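Local coordinates for protein DNA primase (Helicobacter pylori, PDB 4EHS) that synthesizes the short RNA primers that DNA polymerase extends during DNA replication and, through this C-terminal domain, binds the DnaB helicase, at residues A[50-60]-A[96-107]. Numbering follows the deposited sequence.
Sequences LAVGYIHSGVF and FEKELRLLILRY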
loop_
_atom_site.group_PDB
_atom_site.type_symbol
_atom_site.label_atom_id
_atom_site.label_comp_id
_atom_site.label_asym_id
_atom_site.label_seq_id
_atom_site.Cartn_x
_atom_site.Cartn_y
_atom_site.Cartn_z
ATOM N N LEU A 50 -8.656 9.195 -4.471
ATOM C CA LEU A 50 -7.709 9.392 -3.382
ATOM C C LEU A 50 -7.612 8.118 -2.533
ATOM O O LEU A 50 -6.506 7.624 -2.203
ATOM C CB LEU A 50 -8.194 10.549 -2.493
ATOM C CG LEU A 50 -7.283 10.783 -1.279
ATOM C CD1 LEU A 50 -5.889 11.183 -1.720
ATOM C CD2 LEU A 50 -7.882 11.848 -0.372
ATOM N N ALA A 51 -8.769 7.599 -2.131
ATOM C CA ALA A 51 -8.789 6.542 -1.100
ATOM C C ALA A 51 -8.075 5.297 -1.627
ATOM O O ALA A 51 -7.415 4.620 -0.864
ATOM C CB ALA A 51 -10.201 6.169 -0.679
ATOM N N VAL A 52 -8.175 4.998 -2.941
ATOM C CA VAL A 52 -7.552 3.735 -3.400
ATOM C C VAL A 52 -5.998 3.807 -3.374
ATOM O O VAL A 52 -5.371 2.763 -3.521
ATOM C CB VAL A 52 -8.087 3.238 -4.790
ATOM C CG1 VAL A 52 -9.587 2.998 -4.677
ATOM C CG2 VAL A 52 -7.733 4.278 -5.802
ATOM N N GLY A 53 -5.437 4.991 -3.135
ATOM C CA GLY A 53 -4.008 5.196 -2.802
ATOM C C GLY A 53 -3.605 4.610 -1.453
ATOM O O GLY A 53 -2.406 4.366 -1.217
ATOM N N TYR A 54 -4.597 4.358 -0.573
ATOM C CA TYR A 54 -4.281 4.094 0.880
ATOM C C TYR A 54 -5.014 2.860 1.412
ATOM O O TYR A 54 -4.516 2.183 2.327
ATOM C CB TYR A 54 -4.656 5.305 1.734
ATOM C CG TYR A 54 -3.882 6.527 1.324
ATOM C CD1 TYR A 54 -2.540 6.688 1.679
ATOM C CD2 TYR A 54 -4.474 7.485 0.488
ATOM C CE1 TYR A 54 -1.823 7.834 1.266
ATOM C CE2 TYR A 54 -3.766 8.595 0.044
ATOM C CZ TYR A 54 -2.426 8.729 0.427
ATOM O OH TYR A 54 -1.740 9.841 0.000
ATOM N N ILE A 55 -6.200 2.551 0.885
ATOM C CA ILE A 55 -6.946 1.460 1.408
ATOM C C ILE A 55 -7.343 0.524 0.283
ATOM O O ILE A 55 -7.400 0.897 -0.934
ATOM C CB ILE A 55 -8.200 1.885 2.280
ATOM C CG1 ILE A 55 -9.143 2.752 1.421
ATOM C CG2 ILE A 55 -7.751 2.672 3.503
ATOM C CD1 ILE A 55 -10.537 2.941 1.953
ATOM N N HIS A 56 -7.616 -0.682 0.694
ATOM C CA HIS A 56 -8.212 -1.669 -0.189
ATOM C C HIS A 56 -9.316 -2.388 0.546
ATOM O O HIS A 56 -9.559 -2.194 1.772
ATOM C CB HIS A 56 -7.111 -2.643 -0.682
ATOM C CG HIS A 56 -6.404 -3.344 0.456
ATOM N ND1 HIS A 56 -6.952 -4.381 1.105
ATOM C CD2 HIS A 56 -5.210 -3.071 1.101
ATOM C CE1 HIS A 56 -6.148 -4.777 2.116
ATOM N NE2 HIS A 56 -5.089 -3.974 2.121
ATOM N N SER A 57 -9.994 -3.276 -0.190
ATOM C CA SER A 57 -11.081 -4.050 0.307
ATOM C C SER A 57 -10.815 -4.788 1.638
ATOM O O SER A 57 -11.667 -4.767 2.537
ATOM C CB SER A 57 -11.461 -5.030 -0.816
ATOM O OG SER A 57 -12.414 -5.903 -0.356
ATOM N N GLY A 58 -9.634 -5.412 1.791
ATOM C CA GLY A 58 -9.197 -6.070 3.043
ATOM C C GLY A 58 -9.248 -5.277 4.340
ATOM O O GLY A 58 -9.325 -5.871 5.417
ATOM N N VAL A 59 -9.268 -3.960 4.236
ATOM C CA VAL A 59 -9.221 -3.079 5.376
ATOM C C VAL A 59 -10.545 -3.163 6.133
ATOM O O VAL A 59 -10.572 -3.104 7.361
ATOM C CB VAL A 59 -8.920 -1.633 4.971
ATOM C CG1 VAL A 59 -8.946 -0.731 6.185
ATOM C CG2 VAL A 59 -7.518 -1.516 4.379
ATOM N N PHE A 60 -11.611 -3.372 5.368
ATOM C CA PHE A 60 -13.007 -3.350 5.913
ATOM C C PHE A 60 -13.358 -4.656 6.590
ATOM O O PHE A 60 -13.209 -5.720 5.983
ATOM C CB PHE A 60 -14.003 -3.083 4.773
ATOM C CG PHE A 60 -13.867 -1.706 4.195
ATOM C CD1 PHE A 60 -14.605 -0.644 4.780
ATOM C CD2 PHE A 60 -13.002 -1.405 3.118
ATOM C CE1 PHE A 60 -14.468 0.657 4.324
ATOM C CE2 PHE A 60 -12.875 -0.082 2.656
ATOM C CZ PHE A 60 -13.615 0.961 3.249
ATOM N N PHE A 96 -13.981 14.356 4.760
ATOM C CA PHE A 96 -13.632 12.979 4.344
ATOM C C PHE A 96 -12.255 12.503 4.878
ATOM O O PHE A 96 -12.123 11.374 5.399
ATOM C CB PHE A 96 -13.516 12.908 2.839
ATOM C CG PHE A 96 -13.070 11.558 2.342
ATOM C CD1 PHE A 96 -13.858 10.419 2.588
ATOM C CD2 PHE A 96 -11.804 11.416 1.695
ATOM C CE1 PHE A 96 -13.427 9.167 2.152
ATOM C CE2 PHE A 96 -11.401 10.174 1.267
ATOM C CZ PHE A 96 -12.175 9.069 1.510
ATOM N N GLU A 97 -11.224 13.332 4.662
ATOM C CA GLU A 97 -9.905 12.862 5.016
ATOM C C GLU A 97 -9.728 12.552 6.487
ATOM O O GLU A 97 -9.008 11.627 6.815
ATOM C CB GLU A 97 -8.827 13.851 4.559
ATOM C CG GLU A 97 -8.681 13.690 3.087
ATOM C CD GLU A 97 -7.541 14.510 2.509
ATOM O OE1 GLU A 97 -6.516 14.730 3.247
ATOM O OE2 GLU A 97 -7.649 14.834 1.293
ATOM N N LYS A 98 -10.373 13.282 7.383
ATOM C CA LYS A 98 -10.299 12.935 8.816
ATOM C C LYS A 98 -10.912 11.557 9.098
ATOM O O LYS A 98 -10.376 10.803 9.887
ATOM C CB LYS A 98 -11.020 13.995 9.628
ATOM C CG LYS A 98 -11.114 13.720 11.104
ATOM C CD LYS A 98 -12.266 14.548 11.656
ATOM C CE LYS A 98 -12.239 14.715 13.167
ATOM N NZ LYS A 98 -13.137 13.732 13.831
ATOM N N GLU A 99 -12.018 11.197 8.426
ATOM C CA GLU A 99 -12.610 9.887 8.659
ATOM C C GLU A 99 -11.774 8.824 7.972
ATOM O O GLU A 99 -11.664 7.745 8.527
ATOM C CB GLU A 99 -14.017 9.786 8.066
ATOM C CG GLU A 99 -15.013 10.898 8.457
ATOM C CD GLU A 99 -15.114 11.148 9.943
ATOM O OE1 GLU A 99 -14.679 10.284 10.733
ATOM O OE2 GLU A 99 -15.630 12.255 10.329
ATOM N N LEU A 100 -11.165 9.124 6.804
ATOM C CA LEU A 100 -10.288 8.095 6.180
ATOM C C LEU A 100 -9.072 7.862 7.123
ATOM O O LEU A 100 -8.651 6.696 7.411
ATOM C CB LEU A 100 -9.852 8.552 4.758
ATOM C CG LEU A 100 -8.895 7.562 4.092
ATOM C CD1 LEU A 100 -9.428 6.141 3.882
ATOM C CD2 LEU A 100 -8.473 8.236 2.770
ATOM N N ARG A 101 -8.540 8.941 7.650
ATOM C CA ARG A 101 -7.383 8.807 8.532
ATOM C C ARG A 101 -7.744 7.974 9.781
ATOM O O ARG A 101 -6.958 7.139 10.256
ATOM C CB ARG A 101 -6.816 10.199 8.943
ATOM C CG ARG A 101 -5.850 10.871 7.965
ATOM C CD ARG A 101 -4.981 12.026 8.597
ATOM N NE ARG A 101 -5.801 12.919 9.387
ATOM C CZ ARG A 101 -6.585 13.890 8.882
ATOM N NH1 ARG A 101 -6.577 14.170 7.579
ATOM N NH2 ARG A 101 -7.340 14.621 9.721
ATOM N N LEU A 102 -8.945 8.176 10.319
ATOM C CA LEU A 102 -9.320 7.403 11.509
ATOM C C LEU A 102 -9.519 5.936 11.205
ATOM O O LEU A 102 -9.105 5.122 11.991
ATOM C CB LEU A 102 -10.608 8.043 12.091
ATOM C CG LEU A 102 -11.115 7.417 13.381
ATOM C CD1 LEU A 102 -10.079 7.687 14.449
ATOM C CD2 LEU A 102 -12.523 8.002 13.748
ATOM N N LEU A 103 -10.075 5.601 10.021
ATOM C CA LEU A 103 -10.211 4.229 9.640
ATOM C C LEU A 103 -8.834 3.549 9.535
ATOM O O LEU A 103 -8.640 2.425 10.037
ATOM C CB LEU A 103 -10.913 4.140 8.271
ATOM C CG LEU A 103 -11.204 2.709 7.827
ATOM C CD1 LEU A 103 -12.282 2.155 8.694
ATOM C CD2 LEU A 103 -11.696 2.848 6.385
ATOM N N ILE A 104 -7.899 4.255 8.894
ATOM C CA ILE A 104 -6.541 3.705 8.763
ATOM C C ILE A 104 -5.868 3.578 10.112
ATOM O O ILE A 104 -5.233 2.532 10.359
ATOM C CB ILE A 104 -5.709 4.530 7.775
ATOM C CG1 ILE A 104 -6.348 4.476 6.375
ATOM C CG2 ILE A 104 -4.258 3.984 7.678
ATOM C CD1 ILE A 104 -5.798 5.593 5.457
ATOM N N LEU A 105 -5.953 4.631 10.933
ATOM C CA LEU A 105 -5.411 4.601 12.325
ATOM C C LEU A 105 -5.947 3.401 13.085
ATOM O O LEU A 105 -5.140 2.610 13.652
ATOM C CB LEU A 105 -5.664 5.924 13.090
ATOM C CG LEU A 105 -5.246 5.984 14.576
ATOM C CD1 LEU A 105 -3.747 6.038 14.744
ATOM C CD2 LEU A 105 -5.871 7.162 15.282
ATOM N N ARG A 106 -7.265 3.190 13.085
ATOM C CA ARG A 106 -7.807 1.940 13.628
ATOM C C ARG A 106 -7.224 0.630 13.137
ATOM O O ARG A 106 -6.901 -0.271 13.948
ATOM C CB ARG A 106 -9.319 1.893 13.539
ATOM C CG ARG A 106 -9.814 3.033 14.450
ATOM C CD ARG A 106 -11.261 2.834 14.767
ATOM N NE ARG A 106 -11.765 3.881 15.707
ATOM C CZ ARG A 106 -13.074 3.955 15.978
ATOM N NH1 ARG A 106 -13.906 3.072 15.431
ATOM N NH2 ARG A 106 -13.528 4.894 16.762
ATOM N N TYR A 107 -7.026 0.534 11.833
ATOM C CA TYR A 107 -6.378 -0.648 11.256
ATOM C C TYR A 107 -4.984 -0.860 11.904
ATOM O O TYR A 107 -4.653 -1.961 12.324
ATOM C CB TYR A 107 -6.232 -0.446 9.742
ATOM C CG TYR A 107 -5.424 -1.538 9.104
ATOM C CD1 TYR A 107 -6.033 -2.716 8.653
ATOM C CD2 TYR A 107 -4.057 -1.386 8.957
ATOM C CE1 TYR A 107 -5.286 -3.746 8.082
ATOM C CE2 TYR A 107 -3.304 -2.414 8.407
ATOM C CZ TYR A 107 -3.920 -3.562 7.941
ATOM O OH TYR A 107 -3.113 -4.565 7.376
#
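Within the all-helical helicase-binding domain of DnaG, Ala51, Ile55 and Val59 follow the long helix 96-117 along one flank, opposite Leu100, Ile104 and Tyr107. CA separations from 7.0 Å (Val59–Tyr107) to 7.7 Å (Ile55–Ile104) show a similar approach at these three points, the last in the 3-10 segment 57-59. The contact is van der Waals packing, almost all of it between apolar side chains. Ile55 is central: with CG1 between the backbone N and the carbonyl carbon (chi1 58°), CG2 is left anti to the carbonyl carbon and reaches Ile104 CG1 at 3.7 Å, while both CG2 and CD1 bear on Leu100 CD1, the branches meeting obliquely. Tyr54 makes its closest approach through CB, 3.9 Å from Ile104 CD1; its ring runs off from the helix and takes Leu50 CD1 at its edge. At the helix start, Ala51 CB meets the edge of the Phe96 ring, 4.1 Å from CZ. The polar exception is Leu50 CD2, a methyl 3.4 Å from Glu97 OE2. Toward the other end, Leu103 CD2 touches Phe60 CE1 at 4.1 Å, the two side chains crossing at about a right angle, and Val59 CG1 packs between Leu103 and the Tyr107 ring. Surrounding elements enclose this core: Phe60 stacks on Phe67 of helix 64-71, Phe96 meets Tyr40 of helix 30-43, Ile104 touches Leu139 of helix 122-140, and Tyr107 OH hydrogen-bonds Glu149 of the appended C-terminal tag.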